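Long-range contacts in pectate lyase (Bacillus, PDB 3VMV), which probably cleaves the polygalacturonate backbone of pectin by beta-elimination, as a secreted polysaccharide lyase of family 1 with a parallel beta-helix fold: residues Q63-V68 and E117-A122; E91-G96 and S111-R116; S141-N146 and N174-M179; H217-Y222 and Y302-Q307. All coordinates share one frame; numbering follows the deposited sequence.

Contact 1: residues Q63-V68 and E117-A122; sequences QSLIDV and EGEGTA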
loop_
_atom_site.group_PDB
_atom_site.type_symbol
_atom_site.label_atom_id
_atom_site.label_comp_id
_atom_site.label_asym_id
_atom_site.label_seq_id
_atom_site.Cartn_x
_atom_site.Cartn_y
_atom_site.Cartn_z
ATOM N N GLN A 63 16.402 -9.120 -12.601
ATOM C CA GLN A 63 16.040 -9.883 -11.397
ATOM C C GLN A 63 14.540 -10.111 -11.426
ATOM O O GLN A 63 13.842 -9.515 -12.248
ATOM C CB GLN A 63 16.385 -9.098 -10.118
ATOM C CG GLN A 63 17.880 -8.831 -10.007
ATOM C CD GLN A 63 18.219 -7.904 -8.858
ATOM O OE1 GLN A 63 17.779 -8.106 -7.728
ATOM N NE2 GLN A 63 18.991 -6.876 -9.152
ATOM N N SER A 64 14.038 -10.943 -10.518
ATOM C CA SER A 64 12.608 -11.284 -10.527
ATOM C C SER A 64 11.718 -10.201 -9.904
ATOM O O SER A 64 10.502 -10.358 -9.836
ATOM C CB SER A 64 12.359 -12.601 -9.778
ATOM O OG SER A 64 12.958 -13.675 -10.479
ATOM N N LEU A 65 12.335 -9.116 -9.448
ATOM C CA LEU A 65 11.629 -7.933 -8.941
ATOM C C LEU A 65 12.517 -6.734 -9.212
ATOM O O LEU A 65 13.666 -6.915 -9.590
ATOM C CB LEU A 65 11.311 -8.071 -7.444
ATOM C CG LEU A 65 12.414 -8.473 -6.472
ATOM C CD1 LEU A 65 13.384 -7.311 -6.218
ATOM C CD2 LEU A 65 11.801 -8.928 -5.159
ATOM N N ILE A 66 11.964 -5.526 -9.092
ATOM C CA ILE A 66 12.736 -4.297 -9.234
ATOM C C ILE A 66 13.207 -3.945 -7.836
ATOM O O ILE A 66 12.401 -3.644 -6.951
ATOM C CB ILE A 66 11.837 -3.176 -9.810
ATOM C CG1 ILE A 66 11.326 -3.577 -11.204
ATOM C CG2 ILE A 66 12.624 -1.859 -9.870
ATOM C CD1 ILE A 66 12.426 -3.821 -12.237
ATOM N N ASP A 67 14.510 -4.043 -7.627
ATOM C CA ASP A 67 15.133 -4.038 -6.310
ATOM C C ASP A 67 15.598 -2.620 -5.985
ATOM O O ASP A 67 16.720 -2.211 -6.328
ATOM C CB ASP A 67 16.318 -5.024 -6.378
ATOM C CG ASP A 67 16.709 -5.683 -5.042
ATOM O OD1 ASP A 67 16.050 -5.528 -4.031
ATOM O OD2 ASP A 67 17.751 -6.382 -5.049
ATOM N N VAL A 68 14.751 -1.888 -5.263
ATOM C CA VAL A 68 15.124 -0.558 -4.726
ATOM C C VAL A 68 15.868 -0.760 -3.419
ATOM O O VAL A 68 15.304 -0.717 -2.324
ATOM C CB VAL A 68 13.905 0.384 -4.594
ATOM C CG1 VAL A 68 14.376 1.785 -4.152
ATOM C CG2 VAL A 68 13.152 0.447 -5.920
ATOM N N GLU A 117 5.860 -13.845 -9.619
ATOM C CA GLU A 117 7.292 -14.103 -9.344
ATOM C C GLU A 117 7.896 -13.084 -8.371
ATOM O O GLU A 117 7.268 -12.087 -8.035
ATOM C CB GLU A 117 8.065 -14.160 -10.653
ATOM C CG GLU A 117 7.580 -15.289 -11.557
ATOM C CD GLU A 117 8.348 -15.366 -12.858
ATOM O OE1 GLU A 117 9.599 -15.334 -12.807
ATOM O OE2 GLU A 117 7.705 -15.454 -13.930
ATOM N N GLY A 118 9.136 -13.313 -7.920
ATOM C CA GLY A 118 9.707 -12.423 -6.925
ATOM C C GLY A 118 9.061 -12.630 -5.567
ATOM O O GLY A 118 8.960 -13.750 -5.072
ATOM N N GLU A 119 8.635 -11.536 -4.942
ATOM C CA GLU A 119 7.838 -11.657 -3.725
ATOM C C GLU A 119 6.382 -11.981 -4.071
ATOM O O GLU A 119 5.590 -12.256 -3.173
ATOM C CB GLU A 119 7.837 -10.338 -2.929
ATOM C CG GLU A 119 9.210 -9.828 -2.491
ATOM C CD GLU A 119 9.776 -10.592 -1.297
ATOM O OE1 GLU A 119 9.065 -11.484 -0.745
ATOM O OE2 GLU A 119 10.948 -10.303 -0.897
ATOM N N GLY A 120 6.019 -11.903 -5.352
ATOM C CA GLY A 120 4.631 -12.067 -5.759
ATOM C C GLY A 120 3.769 -10.893 -5.308
ATOM O O GLY A 120 2.541 -11.011 -5.148
ATOM N N THR A 121 4.413 -9.754 -5.128
ATOM C CA THR A 121 3.740 -8.597 -4.542
ATOM C C THR A 121 4.029 -7.346 -5.362
ATOM O O THR A 121 5.166 -7.126 -5.797
ATOM C CB THR A 121 4.234 -8.422 -3.097
ATOM O OG1 THR A 121 3.766 -9.542 -2.308
ATOM C CG2 THR A 121 3.704 -7.126 -2.468
ATOM N N ALA A 122 3.012 -6.515 -5.592
ATOM C CA ALA A 122 3.204 -5.366 -6.482
ATOM C C ALA A 122 4.195 -4.347 -5.872
ATOM O O ALA A 122 5.094 -3.884 -6.564
ATOM C CB ALA A 122 1.857 -4.690 -6.834
HETATM O O HOH W 1 8.121 -9.524 -8.840
#
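Ser64 and Leu65 pack against the turn Glu117-Gly120, Ser64 on Gly118 and Leu65 on Glu119. The nearest CA atoms across the contact are those of Ser64 and Gly118, 4.8 Å apart. Ser64 lays its CB against the backbone of Gly118, 3.8 Å from Gly118 N. Its carbonyl faces the same glycine, with Ser64 O 3.7 Å from Gly118 CA. Gly118 has positive phi (72°) and no side chain. That suits the second position of the type II' beta turn, which the bond from Gly120 N to Glu117 O closes. The turn belongs to a loop between strands 111-113 and 123-126 of the right-handed parallel beta-helix, while 63-68 leads into strand 66-68. No direct hydrogen bond joins the two segments. One water bridges them instead, donating to Ser64 O at 2.7 Å and to Glu117 O at 2.8 Å. Ser64 O also accepts a bond from Gln58. Leu65 holds CG between its backbone N and carbonyl carbon (chi1 50°), and its CD2 branch touches Glu119 CG at 3.8 Å. The Glu119 chain bends at chi2 (-77°), and its carboxylate forms a salt bridge with Arg98, which also pairs with Asp67.

Contact 2: residues E91-G96 and S111-R116; sequences EFDGIG and SIHHVR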
loop_
_atom_site.group_PDB
_atom_site.type_symbol
_atom_site.label_atom_id
_atom_site.label_comp_id
_atom_site.label_asym_id
_atom_site.label_seq_id
_atom_site.Cartn_x
_atom_site.Cartn_y
_atom_site.Cartn_z
ATOM N N GLU A 91 3.773 0.857 -16.856
ATOM C CA GLU A 91 3.120 -0.398 -16.533
ATOM C C GLU A 91 4.162 -1.439 -16.134
ATOM O O GLU A 91 5.181 -1.551 -16.827
ATOM C CB GLU A 91 2.332 -0.909 -17.736
ATOM C CG GLU A 91 1.629 -2.222 -17.452
ATOM C CD GLU A 91 0.925 -2.814 -18.651
ATOM O OE1 GLU A 91 0.891 -2.145 -19.712
ATOM O OE2 GLU A 91 0.405 -3.963 -18.546
ATOM N N PHE A 92 3.887 -2.168 -15.039
ATOM C CA PHE A 92 4.733 -3.274 -14.578
ATOM C C PHE A 92 3.839 -4.501 -14.659
ATOM O O PHE A 92 2.939 -4.659 -13.842
ATOM C CB PHE A 92 5.188 -3.050 -13.118
ATOM C CG PHE A 92 6.126 -1.890 -12.930
ATOM C CD1 PHE A 92 7.464 -2.104 -12.602
ATOM C CD2 PHE A 92 5.673 -0.592 -13.080
ATOM C CE1 PHE A 92 8.344 -1.040 -12.435
ATOM C CE2 PHE A 92 6.572 0.498 -12.927
ATOM C CZ PHE A 92 7.888 0.257 -12.587
ATOM N N ASP A 93 4.067 -5.338 -15.667
ATOM C CA ASP A 93 3.227 -6.500 -15.941
ATOM C C ASP A 93 3.981 -7.749 -15.486
ATOM O O ASP A 93 4.952 -8.187 -16.123
ATOM C CB ASP A 93 2.914 -6.554 -17.434
ATOM C CG ASP A 93 2.063 -7.765 -17.805
ATOM O OD1 ASP A 93 1.662 -8.541 -16.899
ATOM O OD2 ASP A 93 1.800 -7.931 -19.022
ATOM N N GLY A 94 3.567 -8.270 -14.327
ATOM C CA GLY A 94 4.148 -9.512 -13.843
ATOM C C GLY A 94 5.416 -9.324 -13.061
ATOM O O GLY A 94 6.097 -10.332 -12.785
ATOM N N ILE A 95 5.756 -8.085 -12.698
ATOM C CA ILE A 95 6.975 -7.860 -11.898
ATOM C C ILE A 95 6.674 -6.707 -10.977
ATOM O O ILE A 95 6.076 -5.715 -11.403
ATOM C CB ILE A 95 8.253 -7.585 -12.766
ATOM C CG1 ILE A 95 9.472 -7.518 -11.851
ATOM C CG2 ILE A 95 8.069 -6.353 -13.658
ATOM C CD1 ILE A 95 10.821 -7.591 -12.608
ATOM N N GLY A 96 7.051 -6.882 -9.722
ATOM C CA GLY A 96 6.809 -5.883 -8.702
ATOM C C GLY A 96 8.050 -5.173 -8.238
ATOM O O GLY A 96 9.175 -5.454 -8.670
ATOM N N SER A 111 0.920 1.312 -13.080
ATOM C CA SER A 111 0.045 0.171 -12.887
ATOM C C SER A 111 0.932 -1.031 -12.678
ATOM O O SER A 111 1.846 -1.238 -13.479
ATOM C CB SER A 111 -0.818 -0.074 -14.112
ATOM O OG SER A 111 -1.634 1.077 -14.362
ATOM N N ILE A 112 0.688 -1.791 -11.621
ATOM C CA ILE A 112 1.527 -2.965 -11.329
ATOM C C ILE A 112 0.585 -4.107 -11.101
ATOM O O ILE A 112 -0.303 -4.029 -10.206
ATOM C CB ILE A 112 2.386 -2.751 -10.054
ATOM C CG1 ILE A 112 3.212 -1.455 -10.186
ATOM C CG2 ILE A 112 3.308 -3.998 -9.844
ATOM C CD1 ILE A 112 4.170 -1.227 -9.017
ATOM N N HIS A 113 0.748 -5.192 -11.857
ATOM C CA HIS A 113 -0.290 -6.190 -11.821
ATOM C C HIS A 113 0.184 -7.593 -12.202
ATOM O O HIS A 113 1.205 -7.792 -12.822
ATOM C CB HIS A 113 -1.446 -5.748 -12.745
ATOM C CG HIS A 113 -1.056 -5.688 -14.195
ATOM N ND1 HIS A 113 -1.267 -6.739 -15.066
ATOM C CD2 HIS A 113 -0.469 -4.710 -14.929
ATOM C CE1 HIS A 113 -0.825 -6.414 -16.270
ATOM N NE2 HIS A 113 -0.329 -5.188 -16.216
ATOM N N HIS A 114 -0.604 -8.558 -11.738
ATOM C CA HIS A 114 -0.385 -9.980 -12.002
ATOM C C HIS A 114 1.023 -10.366 -11.566
ATOM O O HIS A 114 1.707 -11.120 -12.275
ATOM C CB HIS A 114 -0.657 -10.365 -13.460
ATOM C CG HIS A 114 -2.089 -10.200 -13.840
ATOM N ND1 HIS A 114 -2.598 -9.009 -14.318
ATOM C CD2 HIS A 114 -3.134 -11.055 -13.753
ATOM C CE1 HIS A 114 -3.894 -9.157 -14.558
ATOM N NE2 HIS A 114 -4.241 -10.395 -14.239
ATOM N N VAL A 115 1.413 -9.910 -10.372
ATOM C CA VAL A 115 2.756 -10.216 -9.874
ATOM C C VAL A 115 2.727 -11.560 -9.153
ATOM O O VAL A 115 2.184 -11.680 -8.061
ATOM C CB VAL A 115 3.289 -9.111 -8.962
ATOM C CG1 VAL A 115 4.793 -9.377 -8.588
ATOM C CG2 VAL A 115 3.205 -7.758 -9.719
ATOM N N ARG A 116 3.305 -12.581 -9.776
ATOM C CA ARG A 116 3.458 -13.899 -9.157
ATOM C C ARG A 116 4.917 -14.172 -8.735
ATOM O O ARG A 116 5.175 -14.688 -7.642
ATOM C CB ARG A 116 3.003 -15.009 -10.108
ATOM C CG ARG A 116 3.380 -16.393 -9.587
ATOM C CD ARG A 116 2.574 -17.512 -10.205
ATOM N NE ARG A 116 3.129 -18.808 -9.805
ATOM C CZ ARG A 116 2.953 -19.400 -8.621
ATOM N NH1 ARG A 116 2.199 -18.865 -7.672
ATOM N NH2 ARG A 116 3.531 -20.574 -8.389
HETATM O O HOH W 2 5.085 -12.684 -12.132
#
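Glu91 reaches across to His113 with an extended side chain, CG anti to the backbone N (chi1 -180°). His113 NE2 donates to Glu91 OE2 at 2.7 Å with an N-H...O angle of 164°. The acceptor lies in the imidazole plane, and the carboxylate oxygen is met on its anti side. The other nitrogen of the ring, His113 ND1, is bonded to His114 ND1 at 2.7 Å, so both ring nitrogens are held. Phe92 N donates to Ser111 O, and Phe92 O accepts from His113 N. These backbone bonds pair strands 91-93 and 111-113 in parallel, in register, as in the stacked coils of a parallel beta-helix. On the opposite face of the sheet from Glu91 and His113, Phe92 CB lies beside Ile112 CG1 at 3.9 Å. Asp93 sets its CA over one face of the His113 ring, a CH-pi contact 4.1 Å from the centroid, and Tyr140 also stacks with this ring. Gly94 N then bonds to His113 O at 2.8 Å, while Gly94 CA approaches His114 O. A water links Gly94 O to Arg116 N. Ile95 O packs on Ile112 CG2 and has no hydrogen-bond partner. At Gly96 the backbone N meets Val115 CG1 at 3.6 Å.

Contact 3: residues S141-N146 and N174-M179; sequences SEFPGN and NHWKTM
Phe143 drives its ring edge into the face of Trp176. Phe143 CD1 sits over the centre of the indole, 3.5 Å from Trp176 CE2, and the planes stand at 88°. This is a T-shaped pair, with 4.8 Å from the Phe143 ring centroid to that of the six-membered ring of Trp176. Phe143 gets there with CG anti to the backbone N (chi1 175°), while its CB rests on the backbone at His175 N. The indole is also gripped at its rim. Trp176 NE1 donates to Pro144 O at 3.0 Å; the oxygen lies in the indole plane, but the N-H comes from above the carbonyl plane. Pro144, which follows a cis peptide, adds CB against Trp176 CZ2 at 3.9 Å. Further back, Ser141 N bonds to Asn174 O at 2.9 Å. One water joins Ser141 OG to Trp176 N, and another joins Ser141 O to Asn174 ND2. In the next shell, Asn203 binds both Asn174 OD1 and Phe143 O. The carboxylate of Glu142 bonds to His114 of the preceding coil. The 174-179 segment turns corners at Asn174 and Trp176, and the loop 141-146 packs against it, as coil meets coil in a parallel beta-helix.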
loop_
_atom_site.group_PDB
_atom_site.type_symbol
_atom_site.label_atom_id
_atom_site.label_comp_id
_atom_site.label_asym_id
_atom_site.label_seq_id
_atom_site.Cartn_x
_atom_site.Cartn_y
_atom_site.Cartn_z
ATOM N N SER A 141 -4.818 -8.164 -9.755
ATOM C CA SER A 141 -4.440 -9.463 -10.342
ATOM C C SER A 141 -5.724 -10.114 -10.834
ATOM O O SER A 141 -6.306 -9.591 -11.791
ATOM C CB SER A 141 -3.589 -10.341 -9.399
ATOM O OG SER A 141 -4.296 -10.803 -8.271
ATOM N N GLU A 142 -6.191 -11.205 -10.208
ATOM C CA GLU A 142 -7.513 -11.725 -10.526
ATOM C C GLU A 142 -8.196 -12.141 -9.232
ATOM O O GLU A 142 -7.533 -12.651 -8.310
ATOM C CB GLU A 142 -7.414 -12.963 -11.435
ATOM C CG GLU A 142 -6.699 -12.792 -12.751
ATOM C CD GLU A 142 -7.428 -11.903 -13.751
ATOM O OE1 GLU A 142 -8.659 -11.700 -13.629
ATOM O OE2 GLU A 142 -6.768 -11.424 -14.714
ATOM N N PHE A 143 -9.516 -11.974 -9.175
ATOM C CA PHE A 143 -10.314 -12.524 -8.080
ATOM C C PHE A 143 -11.701 -12.843 -8.649
ATOM O O PHE A 143 -12.383 -11.938 -9.130
ATOM C CB PHE A 143 -10.452 -11.549 -6.929
ATOM C CG PHE A 143 -11.359 -12.046 -5.855
ATOM C CD1 PHE A 143 -11.006 -13.138 -5.062
ATOM C CD2 PHE A 143 -12.596 -11.459 -5.675
ATOM C CE1 PHE A 143 -11.841 -13.651 -4.129
ATOM C CE2 PHE A 143 -13.460 -11.953 -4.687
ATOM C CZ PHE A 143 -13.086 -13.057 -3.934
ATOM N N PRO A 144 -12.149 -14.102 -8.536
ATOM C CA PRO A 144 -11.467 -15.207 -7.851
ATOM C C PRO A 144 -10.389 -15.860 -8.710
ATOM O O PRO A 144 -9.617 -16.704 -8.206
ATOM C CB PRO A 144 -12.616 -16.222 -7.600
ATOM C CG PRO A 144 -13.554 -15.958 -8.674
ATOM C CD PRO A 144 -13.559 -14.439 -8.817
ATOM N N GLY A 145 -10.340 -15.508 -9.985
ATOM C CA GLY A 145 -9.385 -16.135 -10.885
ATOM C C GLY A 145 -9.537 -17.650 -10.891
ATOM O O GLY A 145 -10.667 -18.160 -10.953
ATOM N N ASN A 146 -8.394 -18.336 -10.835
ATOM C CA ASN A 146 -8.301 -19.806 -10.766
ATOM C C ASN A 146 -8.640 -20.411 -9.410
ATOM O O ASN A 146 -8.539 -21.631 -9.226
ATOM C CB ASN A 146 -6.903 -20.321 -11.229
ATOM C CG ASN A 146 -5.781 -20.244 -10.106
ATOM O OD1 ASN A 146 -5.898 -19.488 -9.102
ATOM N ND2 ASN A 146 -4.660 -21.014 -10.319
ATOM N N ASN A 174 -9.529 -6.557 -7.839
ATOM C CA ASN A 174 -9.459 -7.902 -8.424
ATOM C C ASN A 174 -8.313 -8.703 -7.866
ATOM O O ASN A 174 -7.377 -9.068 -8.606
ATOM C CB ASN A 174 -9.373 -7.831 -9.965
ATOM C CG ASN A 174 -10.467 -6.955 -10.565
ATOM O OD1 ASN A 174 -11.576 -6.904 -10.067
ATOM N ND2 ASN A 174 -10.148 -6.287 -11.674
ATOM N N HIS A 175 -8.387 -8.988 -6.579
ATOM C CA HIS A 175 -7.247 -9.624 -5.926
ATOM C C HIS A 175 -7.715 -10.322 -4.662
ATOM O O HIS A 175 -8.674 -9.916 -4.047
ATOM C CB HIS A 175 -6.237 -8.531 -5.572
ATOM C CG HIS A 175 -4.889 -9.053 -5.208
ATOM N ND1 HIS A 175 -4.466 -9.248 -3.914
ATOM C CD2 HIS A 175 -3.856 -9.411 -6.005
ATOM C CE1 HIS A 175 -3.225 -9.711 -3.934
ATOM N NE2 HIS A 175 -2.851 -9.850 -5.192
ATOM N N TRP A 176 -6.992 -11.349 -4.229
ATOM C CA TRP A 176 -7.319 -12.029 -3.007
ATOM C C TRP A 176 -6.697 -11.342 -1.768
ATOM O O TRP A 176 -7.448 -10.748 -0.991
ATOM C CB TRP A 176 -6.851 -13.492 -3.058
ATOM C CG TRP A 176 -7.641 -14.407 -3.965
ATOM C CD1 TRP A 176 -7.477 -14.593 -5.317
ATOM C CD2 TRP A 176 -8.649 -15.322 -3.562
ATOM N NE1 TRP A 176 -8.351 -15.559 -5.770
ATOM C CE2 TRP A 176 -9.085 -16.017 -4.714
ATOM C CE3 TRP A 176 -9.258 -15.603 -2.328
ATOM C CZ2 TRP A 176 -10.093 -16.991 -4.668
ATOM C CZ3 TRP A 176 -10.249 -16.578 -2.279
ATOM C CH2 TRP A 176 -10.643 -17.268 -3.453
ATOM N N LYS A 177 -5.366 -11.408 -1.601
ATOM C CA LYS A 177 -4.705 -10.976 -0.354
ATOM C C LYS A 177 -4.144 -9.565 -0.521
ATOM O O LYS A 177 -2.997 -9.367 -0.940
ATOM C CB LYS A 177 -3.593 -11.952 0.056
ATOM C CG LYS A 177 -4.031 -13.412 0.108
ATOM C CD LYS A 177 -2.823 -14.333 0.479
ATOM C CE LYS A 177 -1.731 -14.321 -0.592
ATOM N NZ LYS A 177 -0.656 -15.305 -0.161
ATOM N N THR A 178 -4.959 -8.561 -0.209
ATOM C CA THR A 178 -4.672 -7.220 -0.750
ATOM C C THR A 178 -3.456 -6.500 -0.138
ATOM O O THR A 178 -2.531 -6.136 -0.879
ATOM C CB THR A 178 -5.918 -6.336 -0.662
ATOM O OG1 THR A 178 -7.072 -7.083 -1.084
ATOM C CG2 THR A 178 -5.817 -5.122 -1.601
ATOM N N MET A 179 -3.447 -6.302 1.181
ATOM C CA MET A 179 -2.424 -5.483 1.829
ATOM C C MET A 179 -2.087 -6.009 3.194
ATOM O O MET A 179 -2.981 -6.302 4.008
ATOM C CB MET A 179 -2.947 -4.066 2.034
ATOM C CG MET A 179 -3.224 -3.342 0.753
ATOM S SD MET A 179 -3.712 -1.613 0.999
ATOM C CE MET A 179 -5.147 -1.757 2.066
HETATM O O HOH W 3 -4.876 -12.626 -5.831
HETATM O O HOH W 4 -7.854 -7.702 -13.090
#

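Contact 4: residues H217-Y222 and Y302-Q307; sequences HMFNNY and YSYQVQ
This is a partly buried contact of aromatic side chains, joining strand 215-219 of the beta-helix to the loop that leads into helix 309-319. His217 makes two of its aromatic contacts. Its ring stands with CG anti to the backbone N (chi1 -177°), which points it at the loop. His217 ND1 and Tyr302 OH share a hydrogen bond of 2.6 Å, the hydroxyl lying near the imidazole plane; either could be the donor. The other nitrogen, His217 NE2, bonds to Glu242, and Tyr302 OH has a further partner in Thr195. The imidazole is thus held at both nitrogens, which should fix its rotation. The same ring turns an edge to Tyr304. His217 CE1 lies over the centre of the phenol ring, 3.6 Å from Tyr304 CZ, with planes at 71°, an edge-to-face pair. Tyr304 CD1 lies over one face of the Phe219 ring, 4.2 Å from Phe219 CZ, the planes oblique at 42°. Phe219 also meets the loop backbone, CE1 lying 3.4 Å from Gln305 O, and its CD1 touches Val306 CG2 at 3.9 Å. The Phe219 ring stacks with His197. At the far end, the Asn220 side chain lies at the backbone of Gln307, whose own amide bonds to His198 and Ser315. His217, Phe219, Tyr302 and Tyr304 together form an aromatic cluster, by which the loop before helix 309-319 is fastened to the outer face of a parallel beta-helix.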
loop_
_atom_site.group_PDB
_atom_site.type_symbol
_atom_site.label_atom_id
_atom_site.label_comp_id
_atom_site.label_asym_id
_atom_site.label_seq_id
_atom_site.Cartn_x
_atom_site.Cartn_y
_atom_site.Cartn_z
ATOM N N HIS A 217 -4.037 5.222 9.998
ATOM C CA HIS A 217 -5.199 6.079 9.741
ATOM C C HIS A 217 -5.723 5.749 8.355
ATOM O O HIS A 217 -4.957 5.800 7.399
ATOM C CB HIS A 217 -4.734 7.521 9.833
ATOM C CG HIS A 217 -5.798 8.573 9.671
ATOM N ND1 HIS A 217 -5.464 9.845 9.259
ATOM C CD2 HIS A 217 -7.133 8.576 9.889
ATOM C CE1 HIS A 217 -6.556 10.600 9.256
ATOM N NE2 HIS A 217 -7.585 9.855 9.616
ATOM N N MET A 218 -7.001 5.400 8.256
ATOM C CA MET A 218 -7.656 5.217 6.966
ATOM C C MET A 218 -8.793 6.213 6.853
ATOM O O MET A 218 -9.752 6.136 7.649
ATOM C CB MET A 218 -8.212 3.811 6.846
ATOM C CG MET A 218 -7.165 2.752 7.134
ATOM S SD MET A 218 -7.716 1.088 6.656
ATOM C CE MET A 218 -7.538 1.110 4.875
ATOM N N PHE A 219 -8.647 7.159 5.923
ATOM C CA PHE A 219 -9.743 8.105 5.700
ATOM C C PHE A 219 -10.100 8.293 4.247
ATOM O O PHE A 219 -9.238 8.256 3.360
ATOM C CB PHE A 219 -9.487 9.469 6.404
ATOM C CG PHE A 219 -8.326 10.291 5.836
ATOM C CD1 PHE A 219 -8.576 11.327 4.933
ATOM C CD2 PHE A 219 -7.020 10.067 6.246
ATOM C CE1 PHE A 219 -7.564 12.138 4.442
ATOM C CE2 PHE A 219 -5.967 10.861 5.737
ATOM C CZ PHE A 219 -6.240 11.907 4.837
ATOM N N ASN A 220 -11.399 8.498 3.989
ATOM C CA ASN A 220 -11.843 8.886 2.651
ATOM C C ASN A 220 -11.507 7.847 1.600
ATOM O O ASN A 220 -11.343 8.216 0.442
ATOM C CB ASN A 220 -11.274 10.259 2.228
ATOM C CG ASN A 220 -11.938 11.435 2.968
ATOM O OD1 ASN A 220 -12.994 11.303 3.682
ATOM N ND2 ASN A 220 -11.337 12.575 2.824
ATOM N N ASN A 221 -11.455 6.579 2.004
ATOM C CA ASN A 221 -11.366 5.491 1.003
ATOM C C ASN A 221 -12.753 4.973 0.624
ATOM O O ASN A 221 -13.733 5.195 1.375
ATOM C CB ASN A 221 -10.537 4.319 1.537
ATOM C CG ASN A 221 -9.174 4.745 2.024
ATOM O OD1 ASN A 221 -8.242 4.984 1.235
ATOM N ND2 ASN A 221 -9.040 4.860 3.344
ATOM N N TYR A 222 -12.827 4.304 -0.533
ATOM C CA TYR A 222 -14.046 3.709 -1.062
ATOM C C TYR A 222 -13.801 2.223 -1.159
ATOM O O TYR A 222 -12.989 1.802 -1.970
ATOM C CB TYR A 222 -14.333 4.330 -2.437
ATOM C CG TYR A 222 -15.562 3.879 -3.196
ATOM C CD1 TYR A 222 -16.513 3.063 -2.612
ATOM C CD2 TYR A 222 -15.790 4.364 -4.467
ATOM C CE1 TYR A 222 -17.645 2.679 -3.373
ATOM C CE2 TYR A 222 -16.905 3.982 -5.209
ATOM C CZ TYR A 222 -17.826 3.169 -4.636
ATOM O OH TYR A 222 -18.919 2.842 -5.392
ATOM N N TYR A 302 -0.979 14.189 13.155
ATOM C CA TYR A 302 -0.649 15.125 12.103
ATOM C C TYR A 302 -1.896 15.901 11.676
ATOM O O TYR A 302 -3.013 15.470 11.944
ATOM C CB TYR A 302 -0.010 14.416 10.878
ATOM C CG TYR A 302 -0.789 13.207 10.352
ATOM C CD1 TYR A 302 -2.034 13.362 9.741
ATOM C CD2 TYR A 302 -0.290 11.912 10.498
ATOM C CE1 TYR A 302 -2.749 12.268 9.262
ATOM C CE2 TYR A 302 -1.021 10.809 10.008
ATOM C CZ TYR A 302 -2.214 10.999 9.389
ATOM O OH TYR A 302 -2.900 9.895 8.905
ATOM N N SER A 303 -1.661 17.032 11.009
ATOM C CA SER A 303 -2.734 17.814 10.399
ATOM C C SER A 303 -3.169 17.152 9.107
ATOM O O SER A 303 -2.343 16.578 8.403
ATOM C CB SER A 303 -2.191 19.208 10.103
ATOM O OG SER A 303 -1.745 19.857 11.293
ATOM N N TYR A 304 -4.450 17.299 8.748
ATOM C CA TYR A 304 -4.921 16.753 7.498
ATOM C C TYR A 304 -6.270 17.392 7.155
ATOM O O TYR A 304 -6.905 18.041 7.998
ATOM C CB TYR A 304 -5.011 15.205 7.539
ATOM C CG TYR A 304 -6.007 14.665 8.547
ATOM C CD1 TYR A 304 -7.284 14.263 8.163
ATOM C CD2 TYR A 304 -5.669 14.578 9.911
ATOM C CE1 TYR A 304 -8.212 13.795 9.082
ATOM C CE2 TYR A 304 -6.579 14.083 10.848
ATOM C CZ TYR A 304 -7.872 13.697 10.435
ATOM O OH TYR A 304 -8.741 13.220 11.382
ATOM N N GLN A 305 -6.673 17.225 5.906
ATOM C CA GLN A 305 -7.990 17.647 5.440
ATOM C C GLN A 305 -8.781 16.420 5.122
ATOM O O GLN A 305 -8.237 15.499 4.461
ATOM C CB GLN A 305 -7.817 18.501 4.185
ATOM C CG GLN A 305 -7.185 19.824 4.490
ATOM C CD GLN A 305 -8.142 20.750 5.196
ATOM O OE1 GLN A 305 -9.300 20.897 4.790
ATOM N NE2 GLN A 305 -7.668 21.386 6.270
ATOM N N VAL A 306 -10.034 16.397 5.557
ATOM C CA VAL A 306 -10.865 15.197 5.369
ATOM C C VAL A 306 -12.238 15.584 4.844
ATOM O O VAL A 306 -12.895 16.493 5.358
ATOM C CB VAL A 306 -10.905 14.351 6.664
ATOM C CG1 VAL A 306 -11.491 15.134 7.851
ATOM C CG2 VAL A 306 -11.704 13.056 6.438
ATOM N N GLN A 307 -12.638 14.941 3.751
ATOM C CA GLN A 307 -13.977 15.135 3.164
ATOM C C GLN A 307 -15.021 14.290 3.879
ATOM O O GLN A 307 -14.695 13.410 4.658
ATOM C CB GLN A 307 -13.948 14.692 1.704
ATOM C CG GLN A 307 -12.957 15.437 0.828
ATOM C CD GLN A 307 -13.036 14.884 -0.592
ATOM O OE1 GLN A 307 -12.605 13.771 -0.850
ATOM N NE2 GLN A 307 -13.729 15.588 -1.451
#

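How the contacts relate
Contacts 1, 2 and 3 join coils of the beta-helix or their loops; contact 4 ties a later loop to the strands. Contact 1 is at the surface; the other three are partly buried. Contact 2 is nested in the loop closed by contact 1, and the two touch where Ile66 N meets Gly96 O. Contacts 2 and 3 meet through His114 and Glu142. Contact 4 is far from contact 1, their centres about 30 Å apart, but its nearest atoms come within about 5 Å of contact 3. Contact 2 alone is strand pairing, with a His-carboxylate bond added. Contact 1 has no direct hydrogen bond. Contacts 3 and 4 each have an edge-to-face pair and a hydrogen bond at a ring nitrogen.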